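Local coordinates for type III secretion system effector protein ExoU (PDB 4QMK) that probably hydrolyses membrane phospholipids as a patatin-like phospholipase after reaching the host plasma membrane through a domain that binds phosphatidylinositol 4,5-bisphosphate, at residues V163-Q168 / L257-A262; A225-L230 / N263-M268; L243-T248 / L275-L280. All coordinates share one frame; numbering follows the deposited sequence. Where two conformers were deposited one is given.

In the fold
The three contacts lie close together in the patatin-like phospholipase region, their centres 10 to 14 Å apart. Contacts 1 and 3 share a sheet: strands 254-260 and 242-251 are antiparallel neighbours, with V258 N 2.7 Å from G247 O in a probable hydrogen bond. Contact 2 lies about 12 Å from contact 1, between centres, and meets it where F227 CZ approaches F260 CB at 3.3 Å; Q168 NE2 and L264 O form a further probable hydrogen bond between the two. F227 also reaches strand 242-251, its CD1 3.4 Å from L243 O, which ties contact 2 to contact 3. Contact 3 borders the probable nucleophile elbow, a GxSxG sequence, S277 OG being hydrogen-bonded to S104 O.

Contact 1: residues V163-Q168 / L257-A262; sequences VGNISQ and LVVFNA
The carboxamide of N165 lies against the backbone of strand 254-260, and its oxygen is met on both faces. V259 N comes from one side of the amide plane, 3.0 Å from N165 OD1, while S167 N approaches from the opposite side and stands 2.7 Å from that same OD1. Both N-H groups aim well at the oxygen, yet each donor sits above the carbonyl plane. The nitrogen of the amide, N165 ND2, donates to L257 O at 2.8 Å, that oxygen lying 18° out of the amide plane. The second flat group, the F260 ring, receives S167 CB obliquely, with CE1 3.7 Å from that carbon.

With CG anti to the backbone nitrogen (chi1 -177°), N165 reaches across to L257 O and V259 N, two groups that an adjoining strand could otherwise use; strand 254-260 is an outermost strand of the mixed sheet within this chain. N165 is also the N-cap of helix 166-173. Its bond to S167 N and the weak return bond from N165 N to Q168 OE1 make a capping box, so one amide serves both helix start and strand. S167 OG, turned between its own nitrogen and carbonyl carbon (chi1 54°), lies 2.8 Å from V259 O and has N165 OD1 equally near, two acceptors for a single proton. Beside the amide, I166 CG2 packs on V258 CG2 at 3.6 Å, and a water joins I166 N to L257 O. R578 and E579 of helix 555-585 touch N165 as well.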
ATOM      1  N   VAL A 163      -0.436  -6.761 -13.258  1.00 54.60           N
ATOM      2  CA  VAL A 163      -0.070  -5.774 -12.281  1.00 51.86           C
ATOM      3  C   VAL A 163       0.614  -4.650 -13.078  1.00 48.03           C
ATOM      4  O   VAL A 163       0.842  -4.736 -14.308  1.00 42.04           O
ATOM      5  CB  VAL A 163       0.932  -6.324 -11.198  1.00 58.07           C
ATOM      6  CG1 VAL A 163       0.376  -7.561 -10.492  1.00 58.78           C
ATOM      7  CG2 VAL A 163       2.332  -6.604 -11.789  1.00 55.81           C
ATOM      8  N   GLY A 164       1.003  -3.626 -12.346  1.00 47.53           N
ATOM      9  CA  GLY A 164       1.611  -2.446 -12.936  1.00 45.54           C
ATOM     10  C   GLY A 164       3.024  -2.591 -13.460  1.00 40.82           C
ATOM     11  O   GLY A 164       3.306  -2.133 -14.540  1.00 39.91           O
ATOM     12  N   ASN A 165       3.906  -3.212 -12.679  1.00 38.09           N
ATOM     13  CA  ASN A 165       5.343  -3.345 -13.003  1.00 35.82           C
ATOM     14  C   ASN A 165       5.977  -4.292 -11.998  1.00 32.98           C
ATOM     15  O   ASN A 165       5.536  -4.396 -10.870  1.00 33.20           O
ATOM     16  CB  ASN A 165       6.067  -1.988 -12.951  1.00 35.92           C
ATOM     17  CG  ASN A 165       7.581  -2.076 -13.375  1.00 36.97           C
ATOM     18  OD1 ASN A 165       8.497  -2.160 -12.520  1.00 32.86           O
ATOM     19  ND2 ASN A 165       7.835  -2.005 -14.671  1.00 34.78           N
ATOM     20  N   ILE A 166       6.982  -5.019 -12.415  1.00 32.26           N
ATOM     21  CA  ILE A 166       7.672  -5.905 -11.498  1.00 32.33           C
ATOM     22  C   ILE A 166       8.234  -5.148 -10.282  1.00 32.84           C
ATOM     23  O   ILE A 166       8.425  -5.730  -9.238  1.00 34.45           O
ATOM     24  CB  ILE A 166       8.741  -6.710 -12.222  1.00 31.84           C
ATOM     25  CG1 ILE A 166       9.227  -7.831 -11.360  1.00 33.48           C
ATOM     26  CG2 ILE A 166       9.904  -5.864 -12.649  1.00 30.94           C
ATOM     27  CD1 ILE A 166       9.938  -8.837 -12.231  1.00 36.06           C
ATOM     28  N   SER A 167       8.438  -3.842 -10.388  1.00 32.44           N
ATOM     29  CA  SER A 167       8.733  -3.052  -9.191  1.00 33.96           C
ATOM     30  C   SER A 167       7.748  -3.270  -8.042  1.00 35.07           C
ATOM     31  O   SER A 167       8.116  -3.228  -6.871  1.00 40.79           O
ATOM     32  CB  SER A 167       8.712  -1.569  -9.521  1.00 35.05           C
ATOM     33  OG  SER A 167       7.513  -1.143 -10.145  1.00 33.65           O
ATOM     34  N   GLN A 168       6.488  -3.492  -8.357  1.00 36.70           N
ATOM     35  CA  GLN A 168       5.489  -3.700  -7.310  1.00 37.97           C
ATOM     36  C   GLN A 168       5.723  -4.966  -6.503  1.00 37.04           C
ATOM     37  O   GLN A 168       5.587  -4.984  -5.282  1.00 40.00           O
ATOM     38  CB  GLN A 168       4.099  -3.585  -7.904  1.00 38.29           C
ATOM     39  CG  GLN A 168       3.787  -2.116  -8.162  1.00 41.42           C
ATOM     40  CD  GLN A 168       2.695  -1.875  -9.154  1.00 42.10           C
ATOM     41  OE1 GLN A 168       2.375  -2.726  -9.972  1.00 48.58           O
ATOM     42  NE2 GLN A 168       2.146  -0.694  -9.118  1.00 43.05           N
ATOM     43  N   LEU A 257      11.762  -4.154 -17.937  1.00 26.28           N
ATOM     44  CA  LEU A 257      11.961  -2.817 -17.460  1.00 28.33           C
ATOM     45  C   LEU A 257      11.412  -2.731 -16.053  1.00 26.74           C
ATOM     46  O   LEU A 257      10.229  -2.991 -15.818  1.00 25.57           O
ATOM     47  CB  LEU A 257      11.168  -1.776 -18.213  1.00 32.52           C
ATOM     48  CG  LEU A 257      11.600  -0.959 -19.410  1.00 37.40           C
ATOM     49  CD1 LEU A 257      13.066  -0.606 -19.256  1.00 40.71           C
ATOM     50  CD2 LEU A 257      11.324  -1.596 -20.742  1.00 40.96           C
ATOM     51  N   VAL A 258      12.261  -2.349 -15.122  1.00 26.15           N
ATOM     52  CA  VAL A 258      11.834  -2.123 -13.768  1.00 27.55           C
ATOM     53  C   VAL A 258      11.689  -0.609 -13.606  1.00 27.06           C
ATOM     54  O   VAL A 258      12.532   0.142 -14.083  1.00 32.05           O
ATOM     55  CB  VAL A 258      12.864  -2.669 -12.815  1.00 29.64           C
ATOM     56  CG1 VAL A 258      12.458  -2.459 -11.382  1.00 30.87           C
ATOM     57  CG2 VAL A 258      13.073  -4.125 -13.098  1.00 34.31           C
ATOM     58  N   VAL A 259      10.621  -0.150 -12.974  1.00 26.66           N
ATOM     59  CA  VAL A 259      10.392   1.312 -12.818  1.00 25.32           C
ATOM     60  C   VAL A 259       9.843   1.682 -11.440  1.00 23.64           C
ATOM     61  O   VAL A 259       8.787   1.202 -11.017  1.00 24.26           O
ATOM     62  CB  VAL A 259       9.384   1.813 -13.885  1.00 26.09           C
ATOM     63  CG1 VAL A 259       9.109   3.304 -13.736  1.00 25.72           C
ATOM     64  CG2 VAL A 259       9.882   1.471 -15.283  1.00 25.07           C
ATOM     65  N   PHE A 260      10.584   2.499 -10.735  1.00 22.46           N
ATOM     66  CA  PHE A 260      10.153   3.001  -9.459  1.00 23.12           C
ATOM     67  C   PHE A 260       9.868   4.483  -9.639  1.00 22.73           C
ATOM     68  O   PHE A 260      10.659   5.179 -10.239  1.00 25.60           O
ATOM     69  CB  PHE A 260      11.268   2.860  -8.453  1.00 24.01           C
ATOM     70  CG  PHE A 260      11.713   1.445  -8.198  1.00 22.83           C
ATOM     71  CD1 PHE A 260      10.984   0.621  -7.362  1.00 25.74           C
ATOM     72  CD2 PHE A 260      12.859   0.992  -8.712  1.00 22.13           C
ATOM     73  CE1 PHE A 260      11.363  -0.683  -7.137  1.00 26.32           C
ATOM     74  CE2 PHE A 260      13.275  -0.308  -8.491  1.00 24.45           C
ATOM     75  CZ  PHE A 260      12.518  -1.148  -7.707  1.00 25.95           C
ATOM     76  N   ASN A 261       8.760   4.960  -9.118  1.00 23.00           N
ATOM     77  CA  ASN A 261       8.393   6.377  -9.137  1.00 24.53           C
ATOM     78  C   ASN A 261       7.122   6.628  -8.281  1.00 26.67           C
ATOM     79  O   ASN A 261       6.570   5.692  -7.682  1.00 26.31           O
ATOM     80  CB  ASN A 261       8.177   6.855 -10.564  1.00 26.35           C
ATOM     81  CG  ASN A 261       7.008   6.136 -11.283  1.00 27.77           C
ATOM     82  OD1 ASN A 261       6.068   5.597 -10.661  1.00 27.58           O
ATOM     83  ND2 ASN A 261       7.087   6.117 -12.593  1.00 25.80           N
ATOM     84  N   ALA A 262       6.633   7.859  -8.243  1.00 28.81           N
ATOM     85  CA  ALA A 262       5.509   8.173  -7.346  1.00 31.69           C
ATOM     86  C   ALA A 262       4.209   7.490  -7.737  1.00 36.98           C
ATOM     87  O   ALA A 262       3.352   7.237  -6.885  1.00 40.22           O
ATOM     88  CB  ALA A 262       5.301   9.658  -7.241  1.00 31.47           C
TER
HETATM   89  O   HOH W   1       8.301  -5.310 -15.329  1.00 42.30           O

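Contact 2: residues A225-L230 / N263-M268; sequences ATFRDL and NLTPDM
The guanidinium of R228 turns one face to P266 CB, which stands 3.6 Å above the plane, over its centre. The arginine leaves the helix with CG anti to the backbone nitrogen and then bends at chi3 (-64°), which brings the group back over the proline. D267 OD1 sits near the guanidinium plane, at its edge, 3.4 Å from R228 NE, in a long salt bridge whose individual hydrogen bonds are weak; the two planes are turned 58° apart. Behind this pair, R228 N donates to P266 O at 2.9 Å on a lone pair of that carbonyl.

T226 places OG1 between its nitrogen and carbonyl carbon (chi1 55°), where it caps the helix by a weak bond from D229 N. T226 N donates in return to D229 OD2, completing a capping box. The same rotamer lays CG2 against D267 O at 3.3 Å, and a water links OG1 to D267 OD1. P266 and D267 are the middle residues of a type I turn.

F227 CD2 lies 3.4 Å from both T265 O and M268 O. From helix 227-236 the ring packs on F260 and L243, on neighbouring strands 254-260 and 242-251, and on A273 of helix 270-278.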
ATOM      1  N   ALA A 225      13.441   9.230   2.664  1.00 40.67           N
ATOM      2  CA  ALA A 225      12.506   9.821   1.710  1.00 42.73           C
ATOM      3  C   ALA A 225      11.935   8.766   0.742  1.00 41.78           C
ATOM      4  O   ALA A 225      12.643   7.835   0.321  1.00 39.58           O
ATOM      5  CB  ALA A 225      13.189  10.913   0.914  1.00 43.99           C
ATOM      6  N   THR A 226      10.652   8.911   0.429  1.00 39.54           N
ATOM      7  CA  THR A 226      10.011   8.074  -0.565  1.00 38.66           C
ATOM      8  C   THR A 226       9.760   8.899  -1.797  1.00 37.64           C
ATOM      9  O   THR A 226       9.928  10.117  -1.786  1.00 42.11           O
ATOM     10  CB  THR A 226       8.669   7.533  -0.099  1.00 40.45           C
ATOM     11  OG1 THR A 226       7.821   8.626   0.296  1.00 41.79           O
ATOM     12  CG2 THR A 226       8.854   6.565   1.052  1.00 41.72           C
ATOM     13  N   PHE A 227       9.337   8.233  -2.860  1.00 32.80           N
ATOM     14  CA  PHE A 227       9.005   8.891  -4.101  1.00 29.27           C
ATOM     15  C   PHE A 227       7.836   9.840  -3.911  1.00 29.74           C
ATOM     16  O   PHE A 227       7.811  10.890  -4.510  1.00 27.22           O
ATOM     17  CB  PHE A 227       8.636   7.854  -5.186  1.00 29.86           C
ATOM     18  CG  PHE A 227       9.793   6.992  -5.629  1.00 25.58           C
ATOM     19  CD1 PHE A 227      10.621   7.395  -6.604  1.00 25.09           C
ATOM     20  CD2 PHE A 227      10.024   5.797  -5.056  1.00 26.51           C
ATOM     21  CE1 PHE A 227      11.698   6.626  -7.008  1.00 24.80           C
ATOM     22  CE2 PHE A 227      11.105   5.003  -5.457  1.00 26.58           C
ATOM     23  CZ  PHE A 227      11.924   5.415  -6.436  1.00 24.41           C
ATOM     24  N   ARG A 228       6.881   9.474  -3.063  1.00 33.25           N
ATOM     25  CA  ARG A 228       5.726  10.329  -2.823  1.00 39.27           C
ATOM     26  C   ARG A 228       6.133  11.589  -2.104  1.00 42.90           C
ATOM     27  O   ARG A 228       5.513  12.621  -2.315  1.00 47.68           O
ATOM     28  CB  ARG A 228       4.590   9.648  -2.014  1.00 46.05           C
ATOM     29  CG  ARG A 228       3.241  10.390  -2.172  1.00 54.03           C
ATOM     30  CD  ARG A 228       2.210  10.128  -1.063  1.00 63.74           C
ATOM     31  NE  ARG A 228       1.744   8.734  -0.968  1.00 73.92           N
ATOM     32  CZ  ARG A 228       0.871   8.154  -1.808  1.00 75.64           C
ATOM     33  NH1 ARG A 228       0.386   8.812  -2.861  1.00 78.50           N
ATOM     34  NH2 ARG A 228       0.508   6.890  -1.620  1.00 69.13           N
ATOM     35  N   ASP A 229       7.118  11.506  -1.211  1.00 42.57           N
ATOM     36  CA  ASP A 229       7.565  12.686  -0.509  1.00 43.70           C
ATOM     37  C   ASP A 229       8.116  13.649  -1.490  1.00 40.81           C
ATOM     38  O   ASP A 229       7.845  14.845  -1.413  1.00 42.59           O
ATOM     39  CB  ASP A 229       8.678  12.367   0.495  1.00 50.17           C
ATOM     40  CG  ASP A 229       8.188  11.619   1.683  1.00 57.55           C
ATOM     41  OD1 ASP A 229       6.989  11.779   2.031  1.00 68.48           O
ATOM     42  OD2 ASP A 229       8.988  10.847   2.264  1.00 61.28           O
ATOM     43  N   LEU A 230       8.966  13.139  -2.372  1.00 38.06           N
ATOM     44  CA  LEU A 230       9.586  13.971  -3.377  1.00 37.87           C
ATOM     45  C   LEU A 230       8.540  14.696  -4.221  1.00 36.76           C
ATOM     46  O   LEU A 230       8.585  15.899  -4.332  1.00 38.08           O
ATOM     47  CB  LEU A 230      10.553  13.142  -4.236  1.00 38.94           C
ATOM     48  CG  LEU A 230      11.901  12.789  -3.580  1.00 37.85           C
ATOM     49  CD1 LEU A 230      12.814  12.091  -4.566  1.00 39.00           C
ATOM     50  CD2 LEU A 230      12.611  14.016  -3.083  1.00 35.79           C
ATOM     51  N   ASN A 263       4.062   7.176  -9.011  0.50 39.73           N
ATOM     52  CA  ASN A 263       2.842   6.543  -9.473  0.50 42.35           C
ATOM     53  C   ASN A 263       2.763   5.023  -9.207  0.50 41.85           C
ATOM     54  O   ASN A 263       1.724   4.529  -8.756  0.50 44.67           O
ATOM     55  CB  ASN A 263       2.605   6.911 -10.938  0.50 46.03           C
ATOM     56  CG  ASN A 263       2.201   8.384 -11.109  0.50 52.82           C
ATOM     57  OD1 ASN A 263       2.164   9.164 -10.135  0.50 55.14           O
ATOM     58  ND2 ASN A 263       1.906   8.775 -12.346  0.50 54.00           N
ATOM     59  N   LEU A 264       3.851   4.286  -9.414  1.00 38.60           N
ATOM     60  CA  LEU A 264       3.838   2.827  -9.187  1.00 36.56           C
ATOM     61  C   LEU A 264       4.224   2.385  -7.785  1.00 37.51           C
ATOM     62  O   LEU A 264       3.763   1.331  -7.310  1.00 38.66           O
ATOM     63  CB  LEU A 264       4.817   2.157 -10.150  1.00 36.21           C
ATOM     64  CG  LEU A 264       4.505   2.093 -11.640  1.00 36.11           C
ATOM     65  CD1 LEU A 264       5.781   2.096 -12.469  1.00 34.80           C
ATOM     66  CD2 LEU A 264       3.668   0.856 -11.930  1.00 36.49           C
ATOM     67  N   THR A 265       5.122   3.150  -7.147  1.00 37.78           N
ATOM     68  CA  THR A 265       5.741   2.758  -5.859  1.00 36.04           C
ATOM     69  C   THR A 265       5.904   3.995  -4.968  1.00 36.59           C
ATOM     70  O   THR A 265       6.989   4.269  -4.464  1.00 33.53           O
ATOM     71  CB  THR A 265       7.126   2.134  -6.100  1.00 34.71           C
ATOM     72  OG1 THR A 265       8.057   3.132  -6.592  1.00 31.96           O
ATOM     73  CG2 THR A 265       7.022   1.059  -7.115  1.00 34.62           C
ATOM     74  N   PRO A 266       4.790   4.704  -4.723  1.00 37.55           N
ATOM     75  CA  PRO A 266       4.803   5.928  -3.977  1.00 35.80           C
ATOM     76  C   PRO A 266       5.478   5.836  -2.625  1.00 38.92           C
ATOM     77  O   PRO A 266       6.251   6.737  -2.265  1.00 39.53           O
ATOM     78  CB  PRO A 266       3.326   6.253  -3.802  1.00 36.92           C
ATOM     79  CG  PRO A 266       2.602   4.963  -3.950  1.00 38.17           C
ATOM     80  CD  PRO A 266       3.411   4.224  -4.969  1.00 39.19           C
ATOM     81  N   ASP A 267       5.192   4.782  -1.867  1.00 41.32           N
ATOM     82  CA  ASP A 267       5.706   4.680  -0.514  1.00 42.70           C
ATOM     83  C   ASP A 267       7.065   3.973  -0.412  1.00 42.19           C
ATOM     84  O   ASP A 267       7.487   3.577   0.662  1.00 47.37           O
ATOM     85  CB  ASP A 267       4.676   3.982   0.363  1.00 45.31           C
ATOM     86  CG  ASP A 267       3.322   4.725   0.402  1.00 53.78           C
ATOM     87  OD1 ASP A 267       3.282   5.994   0.307  1.00 53.91           O
ATOM     88  OD2 ASP A 267       2.290   4.012   0.548  1.00 53.98           O
ATOM     89  N   MET A 268       7.762   3.816  -1.513  1.00 38.56           N
ATOM     90  CA  MET A 268       9.030   3.138  -1.442  1.00 38.31           C
ATOM     91  C   MET A 268      10.176   4.069  -1.183  1.00 35.49           C
ATOM     92  O   MET A 268      10.212   5.162  -1.718  1.00 34.61           O
ATOM     93  CB  MET A 268       9.345   2.418  -2.735  1.00 42.92           C
ATOM     94  CG  MET A 268      10.448   1.414  -2.491  1.00 43.74           C
ATOM     95  SD  MET A 268      10.938   0.689  -3.979  1.00 53.07           S
ATOM     96  CE  MET A 268      11.915  -0.694  -3.387  1.00 48.08           C
TER
HETATM   97  O   HOH W   2       5.331   7.594   1.135  1.00 45.15           O

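Contact 3: residues L243-T248 / L275-L280; sequences LNITGT and LISGAL
I245 overlaps S277 through its CG2 methyl, which lies 3.4 Å from S277 CB and also rests beside the hydroxyl. This branch stands anti to the backbone nitrogen of I245, pointing from strand 242-251 to helix 270-278. The pairing belongs to the layered alpha/beta arrangement of the patatin-like domain, in which a central, mostly parallel sheet carries helices on its surface; here the helix that follows strand 254-260 packs back on the strand before it. Strand 242-251 runs between strand 254-260, antiparallel to it, and the parallel strand 99-103.

S277 carries the polar part of the contact. Its CB points at the strand, and OG, anti to its own nitrogen (chi1 174°), extends to 3.0 Å from T246 O. S104 O is a second acceptor of the same hydroxyl, so the single proton may go to either. S104 lies in a GxSxG sequence, which in patatin-like phospholipases forms the nucleophile elbow. S277 and the backbone of T246, itself hydrogen-bonded to S104, therefore border what is probably the active-site turn. A107, on the helix after that turn, touches both I245 and S277.

Beyond S277 the helix ends, A279 being the first residue to leave helical geometry, and the chain turns so that L280 points back at the strand. Here the strand has a glycine, and with no side chain between them the leucine reaches the backbone directly: L280 CD1 lies 3.7 Å from G247 C and 3.7 Å from T248 N, over the peptide joining these two residues.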
ATOM      1  N   LEU A 243      11.208  12.035  -8.896  1.00 29.53           N
ATOM      2  CA  LEU A 243      12.267  11.095  -9.246  1.00 27.27           C
ATOM      3  C   LEU A 243      11.719   9.847  -9.874  1.00 25.93           C
ATOM      4  O   LEU A 243      10.711   9.320  -9.395  1.00 24.59           O
ATOM      5  CB  LEU A 243      13.040  10.723  -7.991  1.00 27.56           C
ATOM      6  CG  LEU A 243      14.112   9.620  -8.090  1.00 29.28           C
ATOM      7  CD1 LEU A 243      15.261  10.078  -8.964  1.00 31.29           C
ATOM      8  CD2 LEU A 243      14.627   9.295  -6.713  1.00 28.41           C
ATOM      9  N   ASN A 244      12.387   9.396 -10.943  1.00 24.34           N
ATOM     10  CA  ASN A 244      12.174   8.091 -11.538  1.00 24.93           C
ATOM     11  C   ASN A 244      13.454   7.343 -11.477  1.00 25.45           C
ATOM     12  O   ASN A 244      14.461   7.782 -12.001  1.00 25.59           O
ATOM     13  CB  ASN A 244      11.905   8.192 -13.020  1.00 31.05           C
ATOM     14  CG  ASN A 244      10.553   8.603 -13.301  1.00 31.42           C
ATOM     15  OD1 ASN A 244       9.646   7.826 -13.204  1.00 39.47           O
ATOM     16  ND2 ASN A 244      10.388   9.840 -13.613  1.00 36.56           N
ATOM     17  N   ILE A 245      13.405   6.160 -10.928  1.00 27.38           N
ATOM     18  CA  ILE A 245      14.510   5.285 -10.967  1.00 27.22           C
ATOM     19  C   ILE A 245      14.108   4.107 -11.867  1.00 31.44           C
ATOM     20  O   ILE A 245      13.031   3.514 -11.723  1.00 33.78           O
ATOM     21  CB  ILE A 245      14.877   4.850  -9.574  1.00 26.73           C
ATOM     22  CG1 ILE A 245      15.441   6.042  -8.881  1.00 28.95           C
ATOM     23  CG2 ILE A 245      15.904   3.714  -9.622  1.00 28.53           C
ATOM     24  CD1 ILE A 245      16.138   5.720  -7.569  1.00 32.00           C
ATOM     25  N   THR A 246      14.983   3.773 -12.791  1.00 36.11           N
ATOM     26  CA  THR A 246      14.678   2.791 -13.811  1.00 43.77           C
ATOM     27  C   THR A 246      15.776   1.808 -14.027  1.00 40.24           C
ATOM     28  O   THR A 246      16.912   2.056 -13.691  1.00 45.18           O
ATOM     29  CB  THR A 246      14.446   3.545 -15.123  1.00 48.20           C
ATOM     30  OG1 THR A 246      13.308   4.396 -14.937  1.00 53.65           O
ATOM     31  CG2 THR A 246      14.148   2.613 -16.246  1.00 55.33           C
ATOM     32  N   GLY A 247      15.446   0.675 -14.598  1.00 38.92           N
ATOM     33  CA  GLY A 247      16.479  -0.268 -14.969  1.00 39.07           C
ATOM     34  C   GLY A 247      15.994  -1.474 -15.671  1.00 35.76           C
ATOM     35  O   GLY A 247      14.803  -1.746 -15.689  1.00 40.19           O
ATOM     36  N   THR A 248      16.919  -2.237 -16.196  1.00 32.33           N
ATOM     37  CA  THR A 248      16.539  -3.398 -16.961  1.00 35.13           C
ATOM     38  C   THR A 248      17.237  -4.630 -16.479  1.00 31.37           C
ATOM     39  O   THR A 248      18.443  -4.674 -16.459  1.00 32.76           O
ATOM     40  CB  THR A 248      16.917  -3.183 -18.416  1.00 40.57           C
ATOM     41  OG1 THR A 248      16.306  -1.961 -18.866  1.00 49.52           O
ATOM     42  CG2 THR A 248      16.462  -4.355 -19.264  1.00 39.76           C
ATOM     43  N   LEU A 275      19.388   1.040  -5.015  1.00 32.51           N
ATOM     44  CA  LEU A 275      20.228  -0.108  -4.838  1.00 35.31           C
ATOM     45  C   LEU A 275      19.767  -1.205  -5.795  1.00 35.53           C
ATOM     46  O   LEU A 275      20.595  -1.868  -6.439  1.00 34.57           O
ATOM     47  CB  LEU A 275      20.136  -0.604  -3.399  1.00 38.41           C
ATOM     48  CG  LEU A 275      20.813  -1.945  -3.078  1.00 41.34           C
ATOM     49  CD1 LEU A 275      22.331  -1.784  -3.048  1.00 44.15           C
ATOM     50  CD2 LEU A 275      20.328  -2.406  -1.709  1.00 45.46           C
ATOM     51  N   ILE A 276      18.444  -1.413  -5.835  1.00 34.44           N
ATOM     52  CA  ILE A 276      17.832  -2.468  -6.650  1.00 36.74           C
ATOM     53  C   ILE A 276      18.177  -2.170  -8.091  1.00 33.22           C
ATOM     54  O   ILE A 276      18.612  -3.036  -8.867  1.00 29.84           O
ATOM     55  CB  ILE A 276      16.289  -2.432  -6.588  1.00 40.07           C
ATOM     56  CG1 ILE A 276      15.773  -2.415  -5.150  1.00 39.91           C
ATOM     57  CG2 ILE A 276      15.686  -3.569  -7.426  1.00 42.45           C
ATOM     58  CD1 ILE A 276      15.349  -3.719  -4.599  1.00 41.67           C
ATOM     59  N   SER A 277      17.984  -0.918  -8.432  1.00 29.01           N
ATOM     60  CA  SER A 277      18.208  -0.497  -9.770  1.00 31.01           C
ATOM     61  C   SER A 277      19.585  -0.841 -10.215  1.00 30.66           C
ATOM     62  O   SER A 277      19.778  -1.380 -11.277  1.00 30.92           O
ATOM     63  CB  SER A 277      17.964   0.993  -9.871  1.00 33.57           C
ATOM     64  OG  SER A 277      18.314   1.460 -11.138  1.00 42.93           O
ATOM     65  N   GLY A 278      20.565  -0.548  -9.379  1.00 35.43           N
ATOM     66  CA  GLY A 278      21.938  -0.789  -9.741  1.00 33.40           C
ATOM     67  C   GLY A 278      22.349  -2.250  -9.793  1.00 34.88           C
ATOM     68  O   GLY A 278      23.307  -2.583 -10.445  1.00 35.76           O
ATOM     69  N   ALA A 279      21.632  -3.120  -9.102  1.00 34.47           N
ATOM     70  CA  ALA A 279      21.995  -4.521  -9.037  1.00 35.85           C
ATOM     71  C   ALA A 279      21.200  -5.407  -9.902  1.00 39.75           C
ATOM     72  O   ALA A 279      21.139  -6.596  -9.607  1.00 44.59           O
ATOM     73  CB  ALA A 279      21.722  -5.021  -7.653  1.00 37.05           C
ATOM     74  N   LEU A 280      20.462  -4.904 -10.879  1.00 45.10           N
ATOM     75  CA  LEU A 280      19.596  -5.861 -11.628  1.00 46.84           C
ATOM     76  C   LEU A 280      20.361  -7.049 -12.284  1.00 50.08           C
ATOM     77  O   LEU A 280      21.489  -6.892 -12.775  1.00 54.18           O
ATOM     78  CB  LEU A 280      18.701  -5.122 -12.590  1.00 41.39           C
ATOM     79  CG  LEU A 280      17.750  -4.292 -11.772  1.00 36.50           C
ATOM     80  CD1 LEU A 280      17.180  -3.183 -12.583  1.00 37.86           C
ATOM     81  CD2 LEU A 280      16.660  -5.173 -11.263  1.00 38.63           C
TER
HETATM   82  O   HOH W   3      21.347  -5.746 -14.921  1.00 53.25           O